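Side-chain contacts in Two-component system sensor histidine kinase (PDB 3OTT), which probably works as a membrane-bound sensor histidine kinase that passes phosphate from ATP to a histidine, this chain being its extracellular beta-propeller and beta-sandwich part: residues 84-89 and 94-99; 100-105 and 122-127; 425-428 and 432-435. All coordinates share one frame; numbering follows the deposited sequence.

Contact 1. Residues 84-89 and 94-99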
# COMPACT_ATOMS: atom_id res chain seq x y z
N ILE B 84 7.89 -32.68 -9.40
CA ILE B 84 6.92 -31.70 -9.03
C ILE B 84 5.59 -32.13 -9.53
O ILE B 84 5.40 -32.37 -10.69
CB ILE B 84 7.27 -30.32 -9.57
CG1 ILE B 84 8.53 -29.83 -8.86
CG2 ILE B 84 6.07 -29.37 -9.42
CD1 ILE B 84 8.89 -28.44 -9.16
N LEU B 85 4.66 -32.23 -8.60
CA LEU B 85 3.32 -32.58 -8.90
C LEU B 85 2.53 -31.28 -8.92
O LEU B 85 2.60 -30.49 -7.97
CB LEU B 85 2.86 -33.50 -7.80
CG LEU B 85 1.55 -34.23 -7.98
CD1 LEU B 85 1.55 -35.14 -9.26
CD2 LEU B 85 1.30 -35.00 -6.64
N VAL B 86 1.85 -31.00 -10.03
CA VAL B 86 1.11 -29.78 -10.17
C VAL B 86 -0.43 -29.98 -10.08
O VAL B 86 -1.05 -30.67 -10.92
CB VAL B 86 1.50 -29.06 -11.46
CG1 VAL B 86 0.63 -27.84 -11.68
CG2 VAL B 86 2.98 -28.66 -11.39
N TYR B 87 -1.06 -29.34 -9.10
CA TYR B 87 -2.48 -29.55 -8.91
C TYR B 87 -3.25 -28.26 -9.15
O TYR B 87 -2.99 -27.22 -8.52
CB TYR B 87 -2.74 -30.14 -7.49
CG TYR B 87 -4.21 -30.34 -7.15
CD1 TYR B 87 -4.97 -31.38 -7.75
CD2 TYR B 87 -4.83 -29.53 -6.24
CE1 TYR B 87 -6.33 -31.56 -7.45
CE2 TYR B 87 -6.19 -29.71 -5.88
CZ TYR B 87 -6.92 -30.72 -6.50
OH TYR B 87 -8.22 -30.87 -6.15
N ASN B 88 -4.16 -28.30 -10.11
CA ASN B 88 -5.04 -27.13 -10.32
C ASN B 88 -6.20 -27.19 -9.33
O ASN B 88 -7.09 -27.96 -9.51
CB ASN B 88 -5.51 -27.04 -11.79
CG ASN B 88 -6.37 -25.80 -12.07
OD1 ASN B 88 -6.95 -25.22 -11.16
ND2 ASN B 88 -6.44 -25.38 -13.35
N TYR B 89 -6.18 -26.38 -8.29
CA TYR B 89 -7.17 -26.53 -7.26
C TYR B 89 -8.53 -25.91 -7.64
O TYR B 89 -9.57 -26.22 -7.02
CB TYR B 89 -6.62 -25.98 -5.94
CG TYR B 89 -6.55 -24.46 -5.82
CD1 TYR B 89 -7.67 -23.69 -5.52
CD2 TYR B 89 -5.34 -23.79 -6.03
CE1 TYR B 89 -7.59 -22.29 -5.37
CE2 TYR B 89 -5.24 -22.38 -5.90
CZ TYR B 89 -6.35 -21.65 -5.60
OH TYR B 89 -6.21 -20.30 -5.48
N TYR B 94 -5.04 -32.68 -11.86
CA TYR B 94 -3.57 -32.63 -11.97
C TYR B 94 -3.25 -32.21 -13.39
O TYR B 94 -3.84 -32.74 -14.30
CB TYR B 94 -2.92 -33.99 -11.61
CG TYR B 94 -3.00 -34.19 -10.12
CD1 TYR B 94 -2.05 -33.65 -9.30
CD2 TYR B 94 -4.09 -34.85 -9.54
CE1 TYR B 94 -2.12 -33.79 -7.90
CE2 TYR B 94 -4.19 -34.98 -8.16
CZ TYR B 94 -3.20 -34.43 -7.33
OH TYR B 94 -3.23 -34.55 -5.96
N GLU B 95 -2.39 -31.21 -13.54
CA GLU B 95 -2.16 -30.59 -14.83
C GLU B 95 -0.71 -30.45 -15.03
O GLU B 95 -0.21 -29.36 -14.73
CB GLU B 95 -2.78 -29.16 -14.87
CG GLU B 95 -4.20 -29.21 -15.50
CD GLU B 95 -4.98 -27.89 -15.46
OE1 GLU B 95 -4.33 -26.83 -15.33
OE2 GLU B 95 -6.25 -27.93 -15.61
N GLN B 96 -0.01 -31.49 -15.50
CA GLN B 96 1.46 -31.39 -15.70
C GLN B 96 1.93 -30.54 -16.88
O GLN B 96 1.59 -30.82 -18.04
CB GLN B 96 2.21 -32.74 -15.81
CG GLN B 96 2.40 -33.60 -14.53
CD GLN B 96 3.04 -32.87 -13.29
OE1 GLN B 96 2.35 -32.61 -12.27
NE2 GLN B 96 4.35 -32.58 -13.36
N PRO B 97 2.81 -29.56 -16.59
CA PRO B 97 3.67 -28.87 -17.57
C PRO B 97 4.41 -29.84 -18.49
O PRO B 97 4.61 -30.97 -18.14
CB PRO B 97 4.70 -28.15 -16.68
CG PRO B 97 4.01 -27.92 -15.37
CD PRO B 97 3.16 -29.20 -15.20
N GLU B 98 4.81 -29.40 -19.68
CA GLU B 98 5.61 -30.25 -20.52
C GLU B 98 7.03 -30.45 -19.92
O GLU B 98 7.71 -31.38 -20.30
CB GLU B 98 5.63 -29.77 -22.00
CG GLU B 98 4.64 -30.59 -22.94
CD GLU B 98 4.94 -30.52 -24.49
OE1 GLU B 98 5.24 -29.42 -25.05
OE2 GLU B 98 4.84 -31.58 -25.16
N THR B 99 7.43 -29.62 -18.96
CA THR B 99 8.83 -29.64 -18.44
C THR B 99 9.25 -30.90 -17.68
O THR B 99 8.57 -31.37 -16.76
CB THR B 99 9.12 -28.44 -17.52
OG1 THR B 99 8.57 -27.24 -18.08
CG2 THR B 99 10.67 -28.27 -17.27
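Gln-96 reaches back to the strand 84-88 and uses its side-chain amide as a substitute for a backbone pair. Its OE1 accepts from Val-86 N at 2.8 Å, in the carbonyl plane, while NE2 donates a hydrogen bond to Ile-84 O at 2.9 Å; both ends of the amide are gripped, which fixes its rotation. The bend at chi2 (-53°) turns the amide back to the strand. One true backbone bond precedes it, Glu-95 N to Val-86 O (3.0 Å). Asn-88 ND2 also bonds Glu-95 OE1 at 3.2 Å, coming from above the carboxylate plane, and Asn-88 OD1 is taken by Arg-90 N and Ala-91 N in the turn.

The apolar contacts centre on the Tyr-94 ring. Tyr-87 CD1 sits over the middle of one face, 3.6 Å from Tyr-94 CZ, with the two ring planes inclined at 50°. Leu-85 CG packs against Tyr-94 CE1 (3.7 Å), and Tyr-94 OH goes on to His-54 O. Farther along, Val-86 CG2 meets Pro-97 CD.

Tyr-87 and Tyr-94 form an antiparallel non-hydrogen-bonded pair, and the whole is the outer hairpin of a four-stranded antiparallel beta-propeller blade, the glutamine amide taking over two backbone groups of the strand where the chain leaves it.

Contact 2. Residues 100-105 and 122-127; sequences DFPTDV and GLYTYQ
Tyr-124 and Tyr-126 of the strand 122-127 receive Pro-102 and Phe-101 respectively, and all the contact between the segments is apolar.

Along the strand Tyr-124 is the first to meet the loop, its CB directed at it. Pro-102 lies over one face of the phenol, a CH-pi contact with CG 3.8 Å from the centre of the Tyr-124 ring and displaced toward the rim. Pro-102 CB also reaches Tyr-124 CE1 at 3.7 Å, so that one side of the pyrrolidine is laid along the ring. Leu-133 of the neighbouring strand 133-136 touches both residues.

Two positions on, Tyr-126 points the same way. Its CG is anti to the backbone N (chi1 -172°), which stands the ring up beside the loop with a face turned to Phe-101. The phenylalanine drives its edge into that face: Phe-101 CE1 is over the centre and Phe-101 CZ lies 3.6 Å from Tyr-126 CE2. Ring planes at 79° make this a T-shaped (edge-to-face) pair. The phenol is also held at its far end, where Tyr-126 OH is hydrogen-bonded to Thr-99 OG1. Ile-84 of the preceding blade packs over a face of the Phe-101 ring.

Here the connection between two successive four-stranded blades of a beta-propeller is pinned by aromatic packing onto the third strand of the blade it leads into.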
# COMPACT_ATOMS: atom_id res chain seq x y z
N ASP B 100 10.43 -31.38 -18.05
CA ASP B 100 11.13 -32.40 -17.30
C ASP B 100 11.76 -31.78 -16.07
O ASP B 100 12.73 -31.06 -16.16
CB ASP B 100 12.18 -33.04 -18.19
CG ASP B 100 12.72 -34.34 -17.60
OD1 ASP B 100 12.48 -34.56 -16.38
OD2 ASP B 100 13.38 -35.12 -18.35
N PHE B 101 11.17 -32.03 -14.92
CA PHE B 101 11.64 -31.47 -13.67
C PHE B 101 12.66 -32.41 -13.01
O PHE B 101 12.61 -33.61 -13.21
CB PHE B 101 10.44 -31.27 -12.74
CG PHE B 101 9.56 -30.05 -13.09
CD1 PHE B 101 10.11 -28.73 -13.11
CD2 PHE B 101 8.20 -30.21 -13.37
CE1 PHE B 101 9.33 -27.64 -13.40
CE2 PHE B 101 7.37 -29.09 -13.66
CZ PHE B 101 7.93 -27.81 -13.69
N PRO B 102 13.58 -31.87 -12.19
CA PRO B 102 14.42 -32.77 -11.42
C PRO B 102 13.59 -33.54 -10.38
O PRO B 102 12.52 -33.10 -10.01
CB PRO B 102 15.38 -31.82 -10.70
CG PRO B 102 14.63 -30.59 -10.54
CD PRO B 102 13.78 -30.46 -11.81
N THR B 103 14.11 -34.69 -9.96
CA THR B 103 13.53 -35.56 -8.97
C THR B 103 13.83 -35.09 -7.52
O THR B 103 14.71 -34.25 -7.31
CB THR B 103 14.10 -37.01 -9.19
OG1 THR B 103 15.53 -37.00 -9.01
CG2 THR B 103 13.76 -37.57 -10.61
N ASP B 104 13.10 -35.63 -6.54
CA ASP B 104 13.50 -35.45 -5.11
C ASP B 104 13.62 -33.98 -4.67
O ASP B 104 14.63 -33.56 -4.05
CB ASP B 104 14.82 -36.20 -4.82
CG ASP B 104 14.77 -37.67 -5.24
OD1 ASP B 104 13.75 -38.37 -4.89
OD2 ASP B 104 15.72 -38.14 -5.94
N VAL B 105 12.61 -33.19 -5.03
CA VAL B 105 12.47 -31.84 -4.59
C VAL B 105 12.09 -31.80 -3.10
O VAL B 105 11.19 -32.60 -2.61
CB VAL B 105 11.41 -31.16 -5.44
CG1 VAL B 105 11.05 -29.79 -4.91
CG2 VAL B 105 11.89 -31.06 -6.92
N GLY B 122 20.56 -31.17 -6.54
CA GLY B 122 20.83 -29.92 -7.24
C GLY B 122 19.87 -28.80 -6.86
O GLY B 122 18.83 -29.01 -6.21
N LEU B 123 20.24 -27.59 -7.28
CA LEU B 123 19.50 -26.39 -7.07
C LEU B 123 19.15 -25.85 -8.43
O LEU B 123 20.01 -25.86 -9.35
CB LEU B 123 20.34 -25.34 -6.30
CG LEU B 123 19.74 -23.95 -6.06
CD1 LEU B 123 18.54 -24.02 -5.07
CD2 LEU B 123 20.81 -22.93 -5.56
N TYR B 124 17.90 -25.36 -8.56
CA TYR B 124 17.41 -24.99 -9.89
C TYR B 124 16.59 -23.72 -9.82
O TYR B 124 16.05 -23.34 -8.78
CB TYR B 124 16.54 -26.13 -10.52
CG TYR B 124 17.25 -27.46 -10.52
CD1 TYR B 124 17.28 -28.26 -9.38
CD2 TYR B 124 17.93 -27.90 -11.67
CE1 TYR B 124 17.95 -29.49 -9.38
CE2 TYR B 124 18.57 -29.11 -11.69
CZ TYR B 124 18.60 -29.89 -10.54
OH TYR B 124 19.24 -31.08 -10.57
N THR B 125 16.47 -23.10 -10.97
CA THR B 125 15.55 -22.03 -11.16
C THR B 125 14.54 -22.44 -12.24
O THR B 125 14.86 -23.20 -13.18
CB THR B 125 16.40 -20.79 -11.46
OG1 THR B 125 16.40 -19.94 -10.30
CG2 THR B 125 16.02 -20.07 -12.60
N TYR B 126 13.30 -21.98 -12.06
CA TYR B 126 12.26 -22.22 -13.04
C TYR B 126 11.48 -20.95 -13.32
O TYR B 126 10.79 -20.44 -12.44
CB TYR B 126 11.31 -23.31 -12.56
CG TYR B 126 10.29 -23.76 -13.60
CD1 TYR B 126 10.70 -24.14 -14.90
CD2 TYR B 126 8.92 -23.79 -13.31
CE1 TYR B 126 9.78 -24.59 -15.87
CE2 TYR B 126 7.99 -24.23 -14.27
CZ TYR B 126 8.41 -24.62 -15.54
OH TYR B 126 7.48 -25.04 -16.49
N GLN B 127 11.57 -20.48 -14.55
CA GLN B 127 11.08 -19.21 -14.93
C GLN B 127 9.66 -19.46 -15.45
O GLN B 127 9.48 -20.23 -16.33
CB GLN B 127 12.04 -18.52 -15.95
CG GLN B 127 12.03 -16.96 -15.93
CD GLN B 127 10.63 -16.33 -16.35
OE1 GLN B 127 10.00 -16.73 -17.32
NE2 GLN B 127 10.21 -15.30 -15.62

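Contact 3. Residues 425-428 and 432-435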
# COMPACT_ATOMS: atom_id res chain seq x y z
N PHE B 425 -25.05 19.88 16.68
CA PHE B 425 -26.30 19.10 16.74
C PHE B 425 -27.46 19.94 16.26
O PHE B 425 -27.33 21.15 16.16
CB PHE B 425 -26.58 18.51 18.18
CG PHE B 425 -26.98 19.57 19.23
CD1 PHE B 425 -26.02 20.11 20.12
CD2 PHE B 425 -28.28 20.01 19.34
CE1 PHE B 425 -26.36 21.06 21.09
CE2 PHE B 425 -28.67 21.01 20.33
CZ PHE B 425 -27.69 21.52 21.20
N GLU B 426 -28.61 19.30 16.00
CA GLU B 426 -29.82 20.02 15.60
C GLU B 426 -30.84 19.95 16.75
O GLU B 426 -31.04 18.89 17.30
CB GLU B 426 -30.42 19.49 14.28
CG GLU B 426 -31.71 20.34 13.84
CD GLU B 426 -32.59 19.75 12.67
OE1 GLU B 426 -32.17 18.84 11.95
OE2 GLU B 426 -33.74 20.22 12.47
N ASP B 427 -31.45 21.09 17.12
CA ASP B 427 -32.45 21.07 18.16
C ASP B 427 -33.80 20.64 17.60
O ASP B 427 -33.88 20.23 16.45
CB ASP B 427 -32.53 22.38 18.96
CG ASP B 427 -33.01 23.58 18.14
OD1 ASP B 427 -33.55 23.43 17.02
OD2 ASP B 427 -32.85 24.73 18.65
N THR B 428 -34.85 20.75 18.39
CA THR B 428 -36.16 20.31 17.94
C THR B 428 -36.89 21.45 17.21
O THR B 428 -38.10 21.33 16.89
CB THR B 428 -37.01 19.79 19.13
OG1 THR B 428 -37.33 20.90 19.97
CG2 THR B 428 -36.26 18.74 19.99
N LEU B 432 -29.48 24.59 13.96
CA LEU B 432 -28.20 23.90 14.16
C LEU B 432 -27.40 24.62 15.21
O LEU B 432 -27.29 25.82 15.15
CB LEU B 432 -27.42 23.94 12.87
CG LEU B 432 -26.97 22.73 12.07
CD1 LEU B 432 -27.97 21.59 12.22
CD2 LEU B 432 -26.75 23.24 10.63
N TRP B 433 -26.88 23.89 16.20
CA TRP B 433 -26.08 24.48 17.31
C TRP B 433 -24.64 24.06 16.99
O TRP B 433 -24.38 22.86 16.78
CB TRP B 433 -26.55 23.89 18.65
CG TRP B 433 -27.83 24.55 19.15
CD1 TRP B 433 -29.10 24.43 18.61
CD2 TRP B 433 -27.95 25.42 20.28
NE1 TRP B 433 -30.00 25.16 19.36
CE2 TRP B 433 -29.31 25.79 20.37
CE3 TRP B 433 -27.05 25.90 21.24
CZ2 TRP B 433 -29.79 26.66 21.37
CZ3 TRP B 433 -27.52 26.77 22.25
CH2 TRP B 433 -28.88 27.14 22.30
N ILE B 434 -23.73 25.03 16.90
CA ILE B 434 -22.36 24.78 16.44
C ILE B 434 -21.37 25.31 17.45
O ILE B 434 -21.39 26.49 17.78
CB ILE B 434 -22.13 25.46 15.07
CG1 ILE B 434 -23.12 24.92 14.05
CG2 ILE B 434 -20.68 25.26 14.58
CD1 ILE B 434 -23.42 25.93 12.94
N SER B 435 -20.55 24.42 17.99
CA SER B 435 -19.57 24.87 18.94
C SER B 435 -18.24 25.04 18.22
O SER B 435 -17.86 24.22 17.39
CB SER B 435 -19.45 23.90 20.13
OG SER B 435 -18.64 22.77 19.84
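Phe-425 and Trp-433 face each other across a beta hairpin, strands 421-426 and 431-436, within a four-stranded blade of the second propeller. They form a hydrogen-bonded pair: Trp-433 N to Phe-425 O is short and almost perfectly straight (2.8 Å, 179°), and Phe-425 N returns a bond to Trp-433 O at 3.1 Å.

Their side chains lie side by side and point the same way. The Phe-425 ring and the five-membered ring of the indole are within 5° of parallel but slid so far apart that they barely overlap; what covers the phenylalanine face is Trp-433 CB, 3.8 Å from the centre of the Phe-425 ring in a CH-pi contact. With chi1 at 71°, Phe-425 CG sits between its own N and carbonyl carbon, a rotamer that brings the ring over toward the tryptophan. Asp-427 OD2 takes Trp-433 NE1 at 3.0 Å, a donor that approaches from above the carboxylate plane while the oxygen lies in the plane of the indole. Replacing Trp-433 with a leucine would probably leave Asp-427 OD2 without its indole donor and open a gap beside the Phe-425 ring. On the opposite face of the sheet, Glu-426 CB meets Leu-432 CD1 at 3.8 Å.

Farther out, Ile-477 of strand 474-479 touches both aromatic residues, and Ile-441 and Val-443 pack on Trp-433 from strand 441-445. Glu-426 OE1 forms a salt bridge with Lys-446. Asp-427 is itself set by the turn, its OD1 accepting from Ala-429 N and Gln-431 N.

Following the chain from the N terminus, contact 1 closes a tight turn of four residues at the outer edge of one blade. The chain then runs straight into contact 2, whose wider loop takes in the first two strands of the next blade before 122-127 returns to the connection. The two are in series, neither nested nor crossed, yet they share side chains at their border, and Ile-84 also packs on Val-105, tying neighbouring blades of the first propeller together. Contact 3 comes some 300 residues later in the second propeller, where it joins the first two strands of a blade on the other side of the chain's centre, its centre about 67 Å from that of contact 1.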